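Local coordinates for beta-ketoacyl-[acyl-carrier-protein] synthase III (Pseudomonas aeruginosa, PDB 2X3E), which probably catalyses the first condensation of fatty acid synthesis, joining acetyl-CoA with malonyl-ACP to give 3-oxobutanoyl-ACP, and works as a homodimer, at residues L294-L307 with W316-P328. The protein carries 1 engineered substitution. Residues are numbered along the deposited sequence; the frame is centred on the assembly and turned at random.
Sequences LRQGILRDGGNMVL and WGSVALRWPKIVP
The indole of W323 lies against L299 and M305. L299 CD1 sits over the outer part of one ring face, 3.6 Å from W323 CE2, while CD of P324 lies near the rim of the opposite face. M305 runs beside the ring, pointing the same way; its chain, extended through chi1 and chi2, puts SD 3.5 Å from W323 CE3 in an oblique Met-aromatic contact, and the bend at chi3 (-82°) brings CE to the same ring atom. R300 O meets the indole edge in its plane. M305 CG also touches L321 CD2 (3.9 Å), and that methyl reaches L307 CG. Farther along, L294 CD2 packs on I326 CG2 (3.8 Å), the two side chains nearly perpendicular. On the sheet face opposite M305 and L321, N304 OD1 rests on the aliphatic CG of R322, amide and guanidinium planes 70° apart; ND2 of N304 bonds to D243 O. K325 passes its CG by the D301 carboxylate; its NZ salt-bridges E174. Paired backbone bonds join M305 to L321 and L307 to V319, and G302 N, in the type II turn R300-G303, donates a hydrogen bond to W323 O (2.6 Å). This is the antiparallel hairpin 304-311/315-322 in the C-terminal half of the thiolase fold, side chains of L307 and the predicted catalytic H250 about 9 Å apart.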
ATOM      1  N   LEU A 294      21.306 -17.249  -3.220  1.00 20.16           N
ATOM      2  CA  LEU A 294      21.289 -17.899  -4.525  1.00 21.27           C
ATOM      3  C   LEU A 294      22.646 -17.772  -5.235  1.00 22.49           C
ATOM      4  O   LEU A 294      23.151 -18.754  -5.787  1.00 23.28           O
ATOM      5  CB  LEU A 294      20.159 -17.318  -5.392  1.00 21.31           C
ATOM      6  CG  LEU A 294      19.787 -18.098  -6.653  1.00 22.86           C
ATOM      7  CD1 LEU A 294      19.303 -19.495  -6.300  1.00 23.17           C
ATOM      8  CD2 LEU A 294      18.719 -17.351  -7.446  1.00 23.05           C
ATOM      9  N   ARG A 295      23.233 -16.576  -5.205  1.00 22.71           N
ATOM     10  CA  ARG A 295      24.573 -16.338  -5.766  1.00 24.31           C
ATOM     11  C   ARG A 295      25.621 -17.262  -5.146  1.00 24.97           C
ATOM     12  O   ARG A 295      26.496 -17.781  -5.843  1.00 25.70           O
ATOM     13  CB  ARG A 295      25.023 -14.891  -5.527  1.00 24.25           C
ATOM     14  CG  ARG A 295      24.469 -13.858  -6.494  1.00 26.02           C
ATOM     15  CD  ARG A 295      25.324 -12.590  -6.478  1.00 27.69           C
ATOM     16  NE  ARG A 295      25.297 -11.914  -5.175  1.00 27.80           N
ATOM     17  CZ  ARG A 295      24.339 -11.079  -4.766  1.00 27.61           C
ATOM     18  NH1 ARG A 295      23.293 -10.806  -5.540  1.00 26.51           N
ATOM     19  NH2 ARG A 295      24.424 -10.515  -3.562  1.00 27.38           N
ATOM     20  N   GLN A 296      25.528 -17.447  -3.831  1.00 24.90           N
ATOM     21  CA  GLN A 296      26.471 -18.282  -3.082  1.00 25.95           C
ATOM     22  C   GLN A 296      26.173 -19.784  -3.151  1.00 26.49           C
ATOM     23  O   GLN A 296      26.947 -20.588  -2.632  1.00 27.05           O
ATOM     24  CB  GLN A 296      26.487 -17.854  -1.612  1.00 25.60           C
ATOM     25  CG  GLN A 296      27.005 -16.446  -1.379  1.00 27.03           C
ATOM     26  CD  GLN A 296      28.503 -16.351  -1.517  1.00 29.82           C
ATOM     27  OE1 GLN A 296      29.244 -17.176  -0.972  1.00 32.31           O
ATOM     28  NE2 GLN A 296      28.966 -15.343  -2.250  1.00 32.10           N
ATOM     29  N   GLY A 297      25.060 -20.164  -3.773  1.00 26.52           N
ATOM     30  CA  GLY A 297      24.623 -21.562  -3.794  1.00 27.09           C
ATOM     31  C   GLY A 297      24.213 -22.095  -2.429  1.00 26.91           C
ATOM     32  O   GLY A 297      24.225 -23.309  -2.195  1.00 27.50           O
ATOM     33  N   ILE A 298      23.843 -21.192  -1.527  1.00 26.04           N
ATOM     34  CA  ILE A 298      23.469 -21.560  -0.163  1.00 25.93           C
ATOM     35  C   ILE A 298      22.083 -22.211  -0.125  1.00 25.25           C
ATOM     36  O   ILE A 298      21.836 -23.114   0.675  1.00 25.26           O
ATOM     37  CB  ILE A 298      23.481 -20.313   0.762  1.00 25.49           C
ATOM     38  CG1 ILE A 298      24.913 -19.963   1.162  1.00 26.32           C
ATOM     39  CG2 ILE A 298      22.610 -20.526   2.006  1.00 25.76           C
ATOM     40  CD1 ILE A 298      25.042 -18.610   1.824  1.00 26.02           C
ATOM     41  N   LEU A 299      21.194 -21.767  -1.010  1.00 24.42           N
ATOM     42  CA  LEU A 299      19.790 -22.159  -0.952  1.00 23.84           C
ATOM     43  C   LEU A 299      19.560 -23.527  -1.580  1.00 24.91           C
ATOM     44  O   LEU A 299      19.919 -23.758  -2.732  1.00 25.35           O
ATOM     45  CB  LEU A 299      18.918 -21.120  -1.651  1.00 23.08           C
ATOM     46  CG  LEU A 299      19.055 -19.687  -1.141  1.00 21.49           C
ATOM     47  CD1 LEU A 299      18.124 -18.761  -1.898  1.00 20.23           C
ATOM     48  CD2 LEU A 299      18.793 -19.624   0.361  1.00 20.96           C
ATOM     49  N   ARG A 300      18.944 -24.420  -0.810  1.00 25.52           N
ATOM     50  CA  ARG A 300      18.705 -25.798  -1.222  1.00 26.91           C
ATOM     51  C   ARG A 300      17.384 -25.930  -1.958  1.00 26.66           C
ATOM     52  O   ARG A 300      16.372 -25.409  -1.499  1.00 25.77           O
ATOM     53  CB  ARG A 300      18.612 -26.709   0.001  1.00 27.50           C
ATOM     54  CG  ARG A 300      19.902 -26.976   0.730  1.00 30.51           C
ATOM     55  CD  ARG A 300      19.617 -27.776   2.003  1.00 34.02           C
ATOM     56  NE  ARG A 300      18.754 -28.938   1.754  1.00 36.88           N
ATOM     57  CZ  ARG A 300      19.171 -30.200   1.626  1.00 40.05           C
ATOM     58  NH1 ARG A 300      20.462 -30.521   1.725  1.00 41.28           N
ATOM     59  NH2 ARG A 300      18.279 -31.160   1.397  1.00 41.67           N
ATOM     60  N   ASP A 301      17.389 -26.666  -3.067  1.00 27.32           N
ATOM     61  CA  ASP A 301      16.153 -27.042  -3.749  1.00 27.75           C
ATOM     62  C   ASP A 301      15.238 -27.760  -2.755  1.00 27.34           C
ATOM     63  O   ASP A 301      15.614 -28.793  -2.203  1.00 27.70           O
ATOM     64  CB  ASP A 301      16.439 -27.997  -4.922  1.00 29.38           C
ATOM     65  CG  ASP A 301      17.387 -27.413  -5.963  1.00 30.39           C
ATOM     66  OD1 ASP A 301      17.447 -26.178  -6.114  1.00 31.68           O
ATOM     67  OD2 ASP A 301      18.069 -28.209  -6.647  1.00 34.52           O
ATOM     68  N   GLY A 302      14.051 -27.209  -2.511  1.00 22.05           N
ATOM     69  CA  GLY A 302      13.079 -27.832  -1.607  1.00 21.48           C
ATOM     70  C   GLY A 302      13.374 -27.668  -0.121  1.00 20.89           C
ATOM     71  O   GLY A 302      12.688 -28.256   0.719  1.00 21.11           O
ATOM     72  N   GLY A 303      14.383 -26.867   0.215  1.00 19.85           N
ATOM     73  CA  GLY A 303      14.742 -26.632   1.609  1.00 19.21           C
ATOM     74  C   GLY A 303      13.648 -25.890   2.359  1.00 18.23           C
ATOM     75  O   GLY A 303      13.009 -24.982   1.818  1.00 17.29           O
ATOM     76  N   ASN A 304      13.419 -26.291   3.605  1.00 17.82           N
ATOM     77  CA  ASN A 304      12.445 -25.610   4.463  1.00 17.16           C
ATOM     78  C   ASN A 304      12.936 -24.203   4.799  1.00 16.23           C
ATOM     79  O   ASN A 304      14.041 -24.037   5.316  1.00 16.58           O
ATOM     80  CB  ASN A 304      12.217 -26.403   5.751  1.00 17.49           C
ATOM     81  CG  ASN A 304      11.629 -27.777   5.496  1.00 19.05           C
ATOM     82  OD1 ASN A 304      10.882 -27.975   4.535  1.00 19.09           O
ATOM     83  ND2 ASN A 304      11.961 -28.735   6.358  1.00 19.19           N
ATOM     84  N   MET A 305      12.112 -23.206   4.503  1.00 15.76           N
ATOM     85  CA  MET A 305      12.498 -21.804   4.635  1.00 14.97           C
ATOM     86  C   MET A 305      11.422 -20.973   5.334  1.00 14.37           C
ATOM     87  O   MET A 305      10.221 -21.186   5.138  1.00 13.65           O
ATOM     88  CB  MET A 305      12.772 -21.220   3.246  1.00 14.82           C
ATOM     89  CG  MET A 305      13.120 -19.731   3.219  1.00 13.98           C
ATOM     90  SD  MET A 305      13.421 -19.158   1.535  1.00 14.12           S
ATOM     91  CE  MET A 305      15.119 -19.685   1.308  1.00 13.07           C
ATOM     92  N   VAL A 306      11.875 -20.027   6.152  1.00 13.80           N
ATOM     93  CA  VAL A 306      11.017 -18.990   6.708  1.00 13.28           C
ATOM     94  C   VAL A 306      11.630 -17.614   6.441  1.00 13.47           C
ATOM     95  O   VAL A 306      12.832 -17.395   6.648  1.00 13.70           O
ATOM     96  CB  VAL A 306      10.786 -19.188   8.216  1.00 13.83           C
ATOM     97  CG1 VAL A 306      10.045 -17.990   8.830  1.00 12.48           C
ATOM     98  CG2 VAL A 306      10.003 -20.476   8.451  1.00 13.36           C
ATOM     99  N   LEU A 307      10.790 -16.713   5.944  1.00 13.16           N
ATOM    100  CA  LEU A 307      11.134 -15.316   5.788  1.00 13.76           C
ATOM    101  C   LEU A 307      10.446 -14.593   6.931  1.00 13.85           C
ATOM    102  O   LEU A 307       9.290 -14.874   7.234  1.00 14.42           O
ATOM    103  CB  LEU A 307      10.629 -14.771   4.451  1.00 13.90           C
ATOM    104  CG  LEU A 307      10.878 -15.629   3.213  1.00 14.39           C
ATOM    105  CD1 LEU A 307      10.295 -14.952   1.965  1.00 14.96           C
ATOM    106  CD2 LEU A 307      12.359 -15.904   3.027  1.00 14.40           C
ATOM    107  N   TRP A 316       5.123  -6.721  12.085  1.00 12.97           N
ATOM    108  CA  TRP A 316       5.930  -7.929  12.019  1.00 12.85           C
ATOM    109  C   TRP A 316       5.190  -8.985  11.222  1.00 12.90           C
ATOM    110  O   TRP A 316       3.977  -8.877  10.979  1.00 12.95           O
ATOM    111  CB  TRP A 316       6.216  -8.471  13.421  1.00 13.36           C
ATOM    112  CG  TRP A 316       4.971  -8.880  14.139  1.00 13.50           C
ATOM    113  CD1 TRP A 316       4.281 -10.044  13.990  1.00 13.90           C
ATOM    114  CD2 TRP A 316       4.243  -8.097  15.090  1.00 14.91           C
ATOM    115  NE1 TRP A 316       3.162 -10.039  14.796  1.00 15.61           N
ATOM    116  CE2 TRP A 316       3.119  -8.854  15.484  1.00 15.50           C
ATOM    117  CE3 TRP A 316       4.433  -6.828  15.647  1.00 15.40           C
ATOM    118  CZ2 TRP A 316       2.191  -8.384  16.421  1.00 17.00           C
ATOM    119  CZ3 TRP A 316       3.507  -6.362  16.574  1.00 16.01           C
ATOM    120  CH2 TRP A 316       2.407  -7.138  16.954  1.00 16.57           C
ATOM    121  N   GLY A 317       5.920 -10.019  10.836  1.00 13.03           N
ATOM    122  CA  GLY A 317       5.304 -11.184  10.217  1.00 13.19           C
ATOM    123  C   GLY A 317       6.313 -12.168   9.679  1.00 13.15           C
ATOM    124  O   GLY A 317       7.496 -11.844   9.532  1.00 13.34           O
ATOM    125  N   SER A 318       5.844 -13.379   9.406  1.00 13.29           N
ATOM    126  CA  SER A 318       6.680 -14.397   8.795  1.00 13.27           C
ATOM    127  C   SER A 318       5.866 -15.223   7.804  1.00 13.30           C
ATOM    128  O   SER A 318       4.635 -15.248   7.859  1.00 13.78           O
ATOM    129  CB  SER A 318       7.276 -15.321   9.859  1.00 13.63           C
ATOM    130  OG  SER A 318       7.911 -14.582  10.884  1.00 14.47           O
ATOM    131  N   VAL A 319       6.584 -15.880   6.897  1.00 13.30           N
ATOM    132  CA  VAL A 319       6.000 -16.763   5.884  0.50 13.56           C
ATOM    133  C   VAL A 319       6.870 -18.004   5.760  1.00 13.73           C
ATOM    134  O   VAL A 319       8.095 -17.887   5.716  1.00 13.74           O
ATOM    135  CB  VAL A 319       5.972 -16.094   4.499  0.50 13.65           C
ATOM    136  CG1 VAL A 319       5.115 -16.912   3.530  0.50 13.62           C
ATOM    137  CG2 VAL A 319       5.465 -14.665   4.596  0.50 14.12           C
ATOM    138  N   ALA A 320       6.247 -19.179   5.702  1.00 14.46           N
ATOM    139  CA  ALA A 320       6.964 -20.435   5.486  1.00 14.68           C
ATOM    140  C   ALA A 320       6.765 -20.883   4.045  1.00 14.94           C
ATOM    141  O   ALA A 320       5.675 -20.744   3.500  1.00 15.40           O
ATOM    142  CB  ALA A 320       6.452 -21.512   6.432  1.00 15.22           C
ATOM    143  N   LEU A 321       7.821 -21.422   3.445  1.00 14.94           N
ATOM    144  CA  LEU A 321       7.746 -22.046   2.128  1.00 15.63           C
ATOM    145  C   LEU A 321       8.900 -23.030   1.974  1.00 15.70           C
ATOM    146  O   LEU A 321       9.876 -22.963   2.716  1.00 15.52           O
ATOM    147  CB  LEU A 321       7.809 -20.988   1.017  1.00 15.26           C
ATOM    148  CG  LEU A 321       9.142 -20.258   0.778  1.00 15.90           C
ATOM    149  CD1 LEU A 321       9.122 -19.523  -0.572  1.00 15.68           C
ATOM    150  CD2 LEU A 321       9.469 -19.280   1.919  1.00 15.16           C
ATOM    151  N   ARG A 322       8.780 -23.954   1.028  1.00 16.35           N
ATOM    152  CA  ARG A 322       9.931 -24.745   0.608  1.00 16.95           C
ATOM    153  C   ARG A 322      10.529 -24.048  -0.601  1.00 16.82           C
ATOM    154  O   ARG A 322       9.800 -23.628  -1.497  1.00 16.62           O
ATOM    155  CB  ARG A 322       9.536 -26.185   0.289  1.00 17.96           C
ATOM    156  CG  ARG A 322       9.123 -26.982   1.533  1.00 19.91           C
ATOM    157  CD  ARG A 322       8.812 -28.435   1.205  1.00 23.05           C
ATOM    158  NE  ARG A 322       7.796 -28.535   0.156  1.00 25.87           N
ATOM    159  CZ  ARG A 322       7.937 -29.182  -1.005  1.00 28.15           C
ATOM    160  NH1 ARG A 322       9.057 -29.846  -1.309  1.00 29.33           N
ATOM    161  NH2 ARG A 322       6.932 -29.183  -1.872  1.00 28.35           N
ATOM    162  N   TRP A 323      11.850 -23.886  -0.606  1.00 16.85           N
ATOM    163  CA  TRP A 323      12.507 -23.073  -1.630  1.00 17.07           C
ATOM    164  C   TRP A 323      12.497 -23.822  -2.961  1.00 18.01           C
ATOM    165  O   TRP A 323      12.883 -24.995  -3.009  1.00 18.69           O
ATOM    166  CB  TRP A 323      13.945 -22.722  -1.219  1.00 17.49           C
ATOM    167  CG  TRP A 323      14.635 -21.817  -2.206  1.00 17.74           C
ATOM    168  CD1 TRP A 323      15.661 -22.142  -3.038  1.00 18.96           C
ATOM    169  CD2 TRP A 323      14.314 -20.451  -2.478  1.00 18.35           C
ATOM    170  NE1 TRP A 323      16.011 -21.059  -3.805  1.00 20.09           N
ATOM    171  CE2 TRP A 323      15.197 -20.004  -3.480  1.00 19.25           C
ATOM    172  CE3 TRP A 323      13.365 -19.562  -1.969  1.00 18.56           C
ATOM    173  CZ2 TRP A 323      15.161 -18.704  -3.985  1.00 19.66           C
ATOM    174  CZ3 TRP A 323      13.331 -18.263  -2.472  1.00 19.04           C
ATOM    175  CH2 TRP A 323      14.224 -17.852  -3.473  1.00 19.46           C
ATOM    176  N   PRO A 324      12.036 -23.158  -4.039  1.00 18.06           N
ATOM    177  CA  PRO A 324      11.958 -23.805  -5.338  1.00 19.26           C
ATOM    178  C   PRO A 324      13.259 -23.694  -6.116  1.00 20.24           C
ATOM    179  O   PRO A 324      14.184 -22.996  -5.692  1.00 20.24           O
ATOM    180  CB  PRO A 324      10.856 -23.013  -6.040  1.00 19.05           C
ATOM    181  CG  PRO A 324      11.023 -21.633  -5.522  1.00 18.33           C
ATOM    182  CD  PRO A 324      11.541 -21.769  -4.106  1.00 17.77           C
ATOM    183  N   LYS A 325      13.315 -24.372  -7.253  1.00 22.23           N
ATOM    184  CA  LYS A 325      14.466 -24.286  -8.146  1.00 23.91           C
ATOM    185  C   LYS A 325      14.388 -22.983  -8.936  1.00 24.77           C
ATOM    186  O   LYS A 325      13.566 -22.852  -9.847  1.00 25.26           O
ATOM    187  CB  LYS A 325      14.493 -25.483  -9.096  1.00 25.13           C
ATOM    188  CG  LYS A 325      14.569 -26.834  -8.381  1.00 26.32           C
ATOM    189  CD  LYS A 325      14.365 -27.995  -9.340  1.00 29.36           C
ATOM    190  CE  LYS A 325      14.362 -29.329  -8.603  1.00 30.98           C
ATOM    191  NZ  LYS A 325      13.241 -29.429  -7.614  1.00 30.49           N
ATOM    192  N   ILE A 326      15.233 -22.018  -8.577  1.00 25.03           N
ATOM    193  CA  ILE A 326      15.237 -20.703  -9.224  1.00 25.98           C
ATOM    194  C   ILE A 326      16.504 -20.531 -10.039  1.00 27.90           C
ATOM    195  O   ILE A 326      17.601 -20.841  -9.559  1.00 27.96           O
ATOM    196  CB  ILE A 326      15.153 -19.551  -8.192  1.00 25.17           C
ATOM    197  CG1 ILE A 326      13.824 -19.601  -7.433  1.00 24.68           C
ATOM    198  CG2 ILE A 326      15.319 -18.192  -8.879  1.00 25.80           C
ATOM    199  CD1 ILE A 326      12.597 -19.381  -8.317  1.00 25.00           C
ATOM    200  N   VAL A 327      16.350 -20.038 -11.270  1.00 29.62           N
ATOM    201  CA  VAL A 327      17.485 -19.783 -12.146  1.00 31.94           C
ATOM    202  C   VAL A 327      18.225 -18.540 -11.651  1.00 32.73           C
ATOM    203  O   VAL A 327      17.617 -17.458 -11.524  1.00 32.62           O
ATOM    204  CB  VAL A 327      17.057 -19.565 -13.618  1.00 33.62           C
ATOM    205  CG1 VAL A 327      18.267 -19.254 -14.488  1.00 35.68           C
ATOM    206  CG2 VAL A 327      16.323 -20.782 -14.152  1.00 33.73           C
ATOM    207  N   PRO A 328      19.534 -18.685 -11.367  1.00 33.78           N
ATOM    208  CA  PRO A 328      20.360 -17.554 -10.925  1.00 34.52           C
ATOM    209  C   PRO A 328      20.551 -16.492 -12.013  1.00 36.48           C
ATOM    210  O   PRO A 328      20.319 -16.765 -13.195  1.00 37.93           O
ATOM    211  CB  PRO A 328      21.703 -18.211 -10.570  1.00 35.01           C
ATOM    212  CG  PRO A 328      21.740 -19.473 -11.352  1.00 35.68           C
ATOM    213  CD  PRO A 328      20.322 -19.929 -11.498  1.00 34.31           C
TER